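Local coordinates for protein alginate lyase AlgAT5 (Defluviitalea, PDB 5ZQI) that probably cleaves alginate by beta-elimination, as a lyase of polysaccharide lyase family 7 built on a beta-sandwich fold, at residues T142-H153 against E258-S269. Numbering follows the deposited sequence.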
ATOM      1  N   THR A 142     -13.299  14.276   5.887  1.00 10.09           N
ATOM      2  CA  THR A 142     -13.337  12.839   6.096  1.00  9.71           C
ATOM      3  C   THR A 142     -12.669  12.178   4.896  1.00  9.07           C
ATOM      4  O   THR A 142     -13.040  12.441   3.748  1.00 10.40           O
ATOM      5  CB  THR A 142     -14.768  12.321   6.285  1.00 10.75           C
ATOM      6  OG1 THR A 142     -15.382  13.013   7.384  1.00 15.75           O
ATOM      7  CG2 THR A 142     -14.762  10.857   6.558  1.00 12.33           C
ATOM      8  N   HIS A 143     -11.691  11.318   5.173  1.00  8.38           N
ATOM      9  CA  HIS A 143     -10.779  10.760   4.179  1.00  7.70           C
ATOM     10  C   HIS A 143     -10.766   9.255   4.341  1.00  7.57           C
ATOM     11  O   HIS A 143     -10.418   8.749   5.408  1.00  7.43           O
ATOM     12  CB  HIS A 143      -9.393  11.376   4.371  1.00  8.46           C
ATOM     13  CG  HIS A 143      -9.473  12.838   4.619  1.00  7.97           C
ATOM     14  ND1 HIS A 143      -9.790  13.749   3.628  1.00 10.24           N
ATOM     15  CD2 HIS A 143      -9.425  13.541   5.776  1.00 10.68           C
ATOM     16  CE1 HIS A 143      -9.865  14.948   4.163  1.00 10.03           C
ATOM     17  NE2 HIS A 143      -9.661  14.851   5.464  1.00 12.42           N
ATOM     18  N   THR A 144     -11.124   8.534   3.276  1.00  7.25           N
ATOM     19  CA  THR A 144     -11.346   7.096   3.360  1.00  7.16           C
ATOM     20  C   THR A 144     -10.607   6.376   2.252  1.00  7.74           C
ATOM     21  O   THR A 144     -10.626   6.824   1.110  1.00  6.68           O
ATOM     22  CB  THR A 144     -12.833   6.785   3.229  1.00  7.90           C
ATOM     23  OG1 THR A 144     -13.574   7.497   4.229  1.00 10.53           O
ATOM     24  CG2 THR A 144     -13.122   5.283   3.352  1.00  9.12           C
ATOM     25  N   MET A 145      -9.971   5.249   2.584  1.00  6.55           N
ATOM     26  CA  MET A 145      -9.426   4.321   1.606  1.00  6.09           C
ATOM     27  C   MET A 145      -9.946   2.922   1.918  1.00  6.31           C
ATOM     28  O   MET A 145      -9.914   2.483   3.080  1.00  7.93           O
ATOM     29  CB  MET A 145      -7.901   4.297   1.617  1.00  6.66           C
ATOM     30  CG  MET A 145      -7.328   3.304   0.580  1.00  5.86           C
ATOM     31  SD  MET A 145      -5.559   3.427   0.307  1.00  7.43           S
ATOM     32  CE  MET A 145      -4.886   3.170   1.944  1.00  8.96           C
ATOM     33  N   ILE A 146     -10.442   2.231   0.898  1.00  6.49           N
ATOM     34  CA  ILE A 146     -10.823   0.827   0.992  1.00  8.28           C
ATOM     35  C   ILE A 146      -9.965   0.018   0.032  1.00  6.85           C
ATOM     36  O   ILE A 146      -9.893   0.331  -1.166  1.00  9.57           O
ATOM     37  CB  ILE A 146     -12.304   0.591   0.677  1.00  9.33           C
ATOM     38  CG1 ILE A 146     -13.186   1.541   1.454  1.00  8.52           C
ATOM     39  CG2 ILE A 146     -12.645  -0.861   1.047  1.00 14.98           C
ATOM     40  CD1 ILE A 146     -14.671   1.497   1.069  1.00 12.39           C
ATOM     41  N   ILE A 147      -9.295  -1.005   0.548  1.00  7.69           N
ATOM     42  CA  ILE A 147      -8.487  -1.899  -0.271  1.00  8.34           C
ATOM     43  C   ILE A 147      -9.023  -3.319  -0.112  1.00  8.04           C
ATOM     44  O   ILE A 147      -9.145  -3.816   1.010  1.00  9.48           O
ATOM     45  CB  ILE A 147      -6.999  -1.888   0.114  1.00  6.95           C
ATOM     46  CG1 ILE A 147      -6.433  -0.498   0.375  1.00  7.65           C
ATOM     47  CG2 ILE A 147      -6.194  -2.604  -0.996  1.00  9.33           C
ATOM     48  CD1 ILE A 147      -5.004  -0.553   0.863  1.00 10.61           C
ATOM     49  N   ASP A 148      -9.350  -3.973  -1.230  1.00  8.49           N
ATOM     50  CA  ASP A 148      -9.817  -5.356  -1.304  1.00  8.14           C
ATOM     51  C   ASP A 148      -8.670  -6.114  -1.957  1.00  8.21           C
ATOM     52  O   ASP A 148      -8.353  -5.860  -3.122  1.00  8.37           O
ATOM     53  CB  ASP A 148     -11.107  -5.383  -2.109  1.00  9.00           C
ATOM     54  CG  ASP A 148     -11.660  -6.744  -2.307  1.00 13.85           C
ATOM     55  OD1 ASP A 148     -11.091  -7.723  -1.801  1.00 14.42           O
ATOM     56  OD2 ASP A 148     -12.754  -6.807  -2.938  1.00 17.01           O
ATOM     57  N   GLN A 149      -7.988  -6.982  -1.203  1.00  7.59           N
ATOM     58  CA  GLN A 149      -6.700  -7.505  -1.658  1.00  7.58           C
ATOM     59  C   GLN A 149      -6.428  -8.857  -1.018  1.00 11.10           C
ATOM     60  O   GLN A 149      -7.153  -9.298  -0.119  1.00  9.01           O
ATOM     61  CB  GLN A 149      -5.567  -6.507  -1.348  1.00  9.14           C
ATOM     62  CG  GLN A 149      -5.356  -6.233   0.170  1.00  9.31           C
ATOM     63  CD  GLN A 149      -4.275  -5.224   0.440  1.00 11.02           C
ATOM     64  OE1 GLN A 149      -3.364  -5.038  -0.360  1.00 13.09           O
ATOM     65  NE2 GLN A 149      -4.382  -4.549   1.556  1.00 11.22           N
ATOM     66  N   LYS A 150      -5.376  -9.525  -1.503  1.00  9.50           N
ATOM     67  CA  LYS A 150      -4.834 -10.708  -0.839  1.00  8.72           C
ATOM     68  C   LYS A 150      -3.323 -10.629  -0.922  1.00  9.48           C
ATOM     69  O   LYS A 150      -2.786 -10.110  -1.901  1.00 11.07           O
ATOM     70  CB  LYS A 150      -5.353 -11.992  -1.444  1.00 12.14           C
ATOM     71  CG  LYS A 150      -4.932 -12.230  -2.877  1.00 10.90           C
ATOM     72  CD  LYS A 150      -5.568 -13.507  -3.420  1.00 13.87           C
ATOM     73  CE  LYS A 150      -5.227 -13.700  -4.870  1.00 13.26           C
ATOM     74  NZ  LYS A 150      -5.981 -14.876  -5.424  1.00 20.75           N
ATOM     75  N   ILE A 151      -2.633 -11.038   0.132  1.00  7.93           N
ATOM     76  CA  ILE A 151      -1.171 -11.073   0.134  1.00  7.77           C
ATOM     77  C   ILE A 151      -0.735 -12.472  -0.279  1.00  8.42           C
ATOM     78  O   ILE A 151      -1.237 -13.465   0.268  1.00 10.91           O
ATOM     79  CB  ILE A 151      -0.604 -10.687   1.506  1.00  8.63           C
ATOM     80  CG1 ILE A 151      -1.140  -9.321   1.951  1.00 12.00           C
ATOM     81  CG2 ILE A 151       0.941 -10.740   1.457  1.00  9.23           C
ATOM     82  CD1 ILE A 151      -0.978  -9.062   3.463  1.00 15.28           C
ATOM     83  N   THR A 152       0.161 -12.570  -1.273  1.00  8.86           N
ATOM     84  CA  THR A 152       0.460 -13.864  -1.876  1.00 10.54           C
ATOM     85  C   THR A 152       1.877 -14.380  -1.659  1.00  9.40           C
ATOM     86  O   THR A 152       2.110 -15.576  -1.870  1.00 13.30           O
ATOM     87  CB  THR A 152       0.184 -13.844  -3.386  1.00 10.32           C
ATOM     88  OG1 THR A 152       0.910 -12.775  -4.006  1.00 13.35           O
ATOM     89  CG2 THR A 152      -1.302 -13.629  -3.668  1.00 14.66           C
ATOM     90  N   HIS A 153       2.814 -13.540  -1.223  1.00  9.83           N
ATOM     91  CA  HIS A 153       4.188 -14.002  -1.080  1.00  9.58           C
ATOM     92  C   HIS A 153       4.910 -13.072  -0.119  1.00  9.01           C
ATOM     93  O   HIS A 153       4.649 -11.866  -0.082  1.00  8.38           O
ATOM     94  CB  HIS A 153       4.905 -14.041  -2.439  1.00 10.92           C
ATOM     95  CG  HIS A 153       6.103 -14.939  -2.481  1.00 12.32           C
ATOM     96  ND1 HIS A 153       6.045 -16.259  -2.885  1.00 19.15           N
ATOM     97  CD2 HIS A 153       7.405 -14.681  -2.227  1.00 10.43           C
ATOM     98  CE1 HIS A 153       7.257 -16.782  -2.839  1.00 15.57           C
ATOM     99  NE2 HIS A 153       8.098 -15.851  -2.423  1.00 16.24           N
ATOM    100  N   GLU A 258       4.655  -9.908  -2.434  1.00  7.43           N
ATOM    101  CA  GLU A 258       3.705  -9.769  -3.524  1.00  7.39           C
ATOM    102  C   GLU A 258       2.290  -9.758  -2.966  1.00  7.65           C
ATOM    103  O   GLU A 258       1.966 -10.508  -2.035  1.00  8.28           O
ATOM    104  CB  GLU A 258       3.869 -10.886  -4.549  1.00  8.92           C
ATOM    105  CG  GLU A 258       3.011 -10.718  -5.810  1.00  9.15           C
ATOM    106  CD  GLU A 258       3.379 -11.747  -6.847  1.00 15.67           C
ATOM    107  OE1 GLU A 258       2.668 -12.781  -6.918  1.00 26.73           O
ATOM    108  OE2 GLU A 258       4.376 -11.562  -7.591  1.00 18.99           O
ATOM    109  N   ASN A 259       1.442  -8.918  -3.571  1.00  7.26           N
ATOM    110  CA  ASN A 259       0.013  -8.916  -3.279  1.00  7.74           C
ATOM    111  C   ASN A 259      -0.781  -8.644  -4.553  1.00  8.28           C
ATOM    112  O   ASN A 259      -0.242  -8.277  -5.598  1.00 10.19           O
ATOM    113  CB  ASN A 259      -0.328  -7.913  -2.156  1.00 10.99           C
ATOM    114  CG  ASN A 259      -0.150  -6.462  -2.565  1.00  8.38           C
ATOM    115  OD1 ASN A 259       0.715  -6.107  -3.342  1.00 10.33           O
ATOM    116  ND2 ASN A 259      -1.018  -5.607  -2.043  1.00 10.74           N
ATOM    117  N   GLU A 260      -2.085  -8.877  -4.470  1.00  7.60           N
ATOM    118  CA  GLU A 260      -3.016  -8.693  -5.577  1.00  8.06           C
ATOM    119  C   GLU A 260      -4.164  -7.840  -5.053  1.00  8.72           C
ATOM    120  O   GLU A 260      -4.785  -8.193  -4.042  1.00  9.07           O
ATOM    121  CB  GLU A 260      -3.519 -10.034  -6.112  1.00 10.50           C
ATOM    122  CG  GLU A 260      -2.410 -10.929  -6.637  1.00 10.17           C
ATOM    123  CD  GLU A 260      -2.880 -12.150  -7.410  1.00 12.28           C
ATOM    124  OE1 GLU A 260      -4.083 -12.202  -7.794  1.00 14.88           O
ATOM    125  OE2 GLU A 260      -2.044 -13.047  -7.630  1.00 18.06           O
ATOM    126  N   ILE A 261      -4.416  -6.710  -5.713  1.00  7.70           N
ATOM    127  CA  ILE A 261      -5.493  -5.787  -5.336  1.00  8.12           C
ATOM    128  C   ILE A 261      -6.630  -5.954  -6.345  1.00  7.65           C
ATOM    129  O   ILE A 261      -6.456  -5.714  -7.547  1.00  8.13           O
ATOM    130  CB  ILE A 261      -5.024  -4.312  -5.264  1.00  7.74           C
ATOM    131  CG1 ILE A 261      -3.897  -4.200  -4.238  1.00  7.21           C
ATOM    132  CG2 ILE A 261      -6.223  -3.391  -4.986  1.00  6.39           C
ATOM    133  CD1 ILE A 261      -3.432  -2.749  -3.969  1.00  8.79           C
ATOM    134  N   TYR A 262      -7.809  -6.298  -5.837  1.00  8.17           N
ATOM    135  CA  TYR A 262      -9.027  -6.490  -6.620  1.00  9.15           C
ATOM    136  C   TYR A 262      -9.854  -5.226  -6.760  1.00  8.77           C
ATOM    137  O   TYR A 262     -10.426  -4.984  -7.832  1.00 10.74           O
ATOM    138  CB  TYR A 262      -9.886  -7.570  -5.944  1.00 10.23           C
ATOM    139  CG  TYR A 262      -9.361  -8.962  -6.073  1.00 11.17           C
ATOM    140  CD1 TYR A 262      -8.352  -9.421  -5.247  1.00 15.29           C
ATOM    141  CD2 TYR A 262      -9.857  -9.823  -7.047  1.00 12.73           C
ATOM    142  CE1 TYR A 262      -7.848 -10.630  -5.432  1.00 17.33           C
ATOM    143  CE2 TYR A 262      -9.379 -11.089  -7.193  1.00 15.47           C
ATOM    144  CZ  TYR A 262      -8.367 -11.476  -6.441  1.00 16.60           C
ATOM    145  OH  TYR A 262      -7.875 -12.804  -6.541  1.00 21.06           O
ATOM    146  N   ASN A 263      -9.910  -4.408  -5.706  1.00  9.25           N
ATOM    147  CA  ASN A 263     -10.662  -3.167  -5.700  1.00  8.61           C
ATOM    148  C   ASN A 263      -9.919  -2.189  -4.805  1.00  9.48           C
ATOM    149  O   ASN A 263      -9.278  -2.584  -3.827  1.00  8.19           O
ATOM    150  CB  ASN A 263     -12.114  -3.362  -5.192  1.00  9.89           C
ATOM    151  CG  ASN A 263     -12.947  -4.289  -6.082  1.00 11.47           C
ATOM    152  OD1 ASN A 263     -13.418  -3.913  -7.165  1.00 14.45           O
ATOM    153  ND2 ASN A 263     -13.124  -5.518  -5.625  1.00 14.61           N
ATOM    154  N   LEU A 264     -10.014  -0.915  -5.144  1.00  8.87           N
ATOM    155  CA  LEU A 264      -9.288   0.166  -4.488  1.00  6.83           C
ATOM    156  C   LEU A 264     -10.111   1.429  -4.679  1.00  8.06           C
ATOM    157  O   LEU A 264     -10.433   1.782  -5.817  1.00 14.80           O
ATOM    158  CB  LEU A 264      -7.893   0.339  -5.081  1.00  9.26           C
ATOM    159  CG  LEU A 264      -7.016   1.440  -4.492  1.00  9.17           C
ATOM    160  CD1 LEU A 264      -6.726   1.177  -3.038  1.00 10.39           C
ATOM    161  CD2 LEU A 264      -5.701   1.496  -5.294  1.00 10.62           C
ATOM    162  N   VAL A 265     -10.445   2.101  -3.583  1.00  6.85           N
ATOM    163  CA  VAL A 265     -11.188   3.354  -3.645  1.00  7.64           C
ATOM    164  C   VAL A 265     -10.686   4.314  -2.577  1.00  7.17           C
ATOM    165  O   VAL A 265     -10.397   3.925  -1.446  1.00  8.19           O
ATOM    166  CB  VAL A 265     -12.718   3.150  -3.504  1.00  9.60           C
ATOM    167  CG1 VAL A 265     -13.111   2.680  -2.131  1.00 18.35           C
ATOM    168  CG2 VAL A 265     -13.500   4.400  -3.888  1.00 11.36           C
ATOM    169  N   VAL A 266     -10.571   5.577  -2.967  1.00  7.11           N
ATOM    170  CA  VAL A 266     -10.298   6.692  -2.063  1.00  7.86           C
ATOM    171  C   VAL A 266     -11.424   7.696  -2.218  1.00  7.75           C
ATOM    172  O   VAL A 266     -11.796   8.048  -3.347  1.00  9.95           O
ATOM    173  CB  VAL A 266      -8.940   7.343  -2.356  1.00  8.17           C
ATOM    174  CG1 VAL A 266      -8.818   8.680  -1.657  1.00  9.73           C
ATOM    175  CG2 VAL A 266      -7.819   6.425  -1.901  1.00 10.05           C
ATOM    176  N   THR A 267     -11.973   8.134  -1.085  1.00  7.55           N
ATOM    177  CA  THR A 267     -12.987   9.171  -1.089  1.00 10.16           C
ATOM    178  C   THR A 267     -12.637  10.273  -0.095  1.00  9.52           C
ATOM    179  O   THR A 267     -11.994  10.040   0.938  1.00  9.19           O
ATOM    180  CB  THR A 267     -14.384   8.630  -0.732  1.00  9.50           C
ATOM    181  OG1 THR A 267     -14.433   8.221   0.637  1.00 13.34           O
ATOM    182  CG2 THR A 267     -14.815   7.493  -1.622  1.00  9.84           C
ATOM    183  N   HIS A 268     -13.086  11.479  -0.422  1.00 10.28           N
ATOM    184  CA  HIS A 268     -12.899  12.641   0.411  1.00 10.80           C
ATOM    185  C   HIS A 268     -14.189  13.449   0.472  1.00 11.83           C
ATOM    186  O   HIS A 268     -14.831  13.689  -0.555  1.00 14.58           O
ATOM    187  CB  HIS A 268     -11.789  13.562  -0.112  1.00 11.06           C
ATOM    188  CG  HIS A 268     -10.444  12.931  -0.110  1.00 10.30           C
ATOM    189  ND1 HIS A 268      -9.709  12.794   1.043  1.00 10.48           N
ATOM    190  CD2 HIS A 268      -9.711  12.362  -1.098  1.00  9.52           C
ATOM    191  CE1 HIS A 268      -8.571  12.187   0.768  1.00 11.48           C
ATOM    192  NE2 HIS A 268      -8.548  11.910  -0.519  1.00  9.94           N
ATOM    193  N   SER A 269     -14.542  13.906   1.681  1.00 12.87           N
ATOM    194  CA  SER A 269     -15.691  14.785   1.882  1.00 14.13           C
ATOM    195  C   SER A 269     -15.294  15.911   2.817  1.00 19.02           C
ATOM    196  O   SER A 269     -14.407  15.754   3.659  1.00 16.27           O
ATOM    197  CB  SER A 269     -16.909  14.022   2.432  1.00 24.82           C
ATOM    198  OG  SER A 269     -16.667  13.507   3.720  1.00 31.20           O
TER
HETATM  199  O   HOH W   1     -14.341   9.882   2.924  1.00 12.23           O
HETATM  200  O   HOH W   2      -5.251 -14.736  -8.135  1.00 26.30           O
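Lys150 starts with CG between its backbone N and carbonyl carbon (chi1 65°) and then runs fully extended, which carries it along the rim of Tyr262 until NZ donates to the phenol OH at 3.0 Å. Glu260 lies next to it; its OE1 is 4.0 Å from Lys150 NZ, too far for a salt bridge, but a water joins the two and Asn96 also binds that carboxylate oxygen. Cutting Lys150 back to an alanine is likely to leave the Tyr262 hydroxyl without this donor and the Glu260 carboxylate without its nearby positive charge. On the other face, Gln149 OE1 takes a hydrogen bond from Asn259 ND2 at 2.9 Å, the acceptor lying in the asparagine's amide plane.

The two strands run antiparallel, and two classic beta bulges interrupt their ladder. At one, Asp148 stands across from two residues, and its O takes the Tyr262 N-H (N to O 2.8 Å) and, more weakly, that of Asn263; Asn263 ND2 meets Asp148 OD2 from above the carboxylate plane at 3.0 Å, and Arg204 forms a salt bridge with that same oxygen. At the other, the backbone nitrogens of Thr152 and His153 converge on Glu258 O from one side of its plane. Farther along, Leu264 CD1 packs 3.8 Å from Ile147 CG1. Near the end, His143 ND1 and His268 ND1 share a hydrogen bond of 2.8 Å, the two rings meeting at their edges with planes 54° apart, while Glu125 holds His268 NE2.

Within the sandwich, these are central strands of one antiparallel sheet: strand 205-212 flanks 142-153, strand 102-107 flanks 256-269, and strand 236-239 of the other sheet packs against Met145, Ile147, Leu264 and Val266.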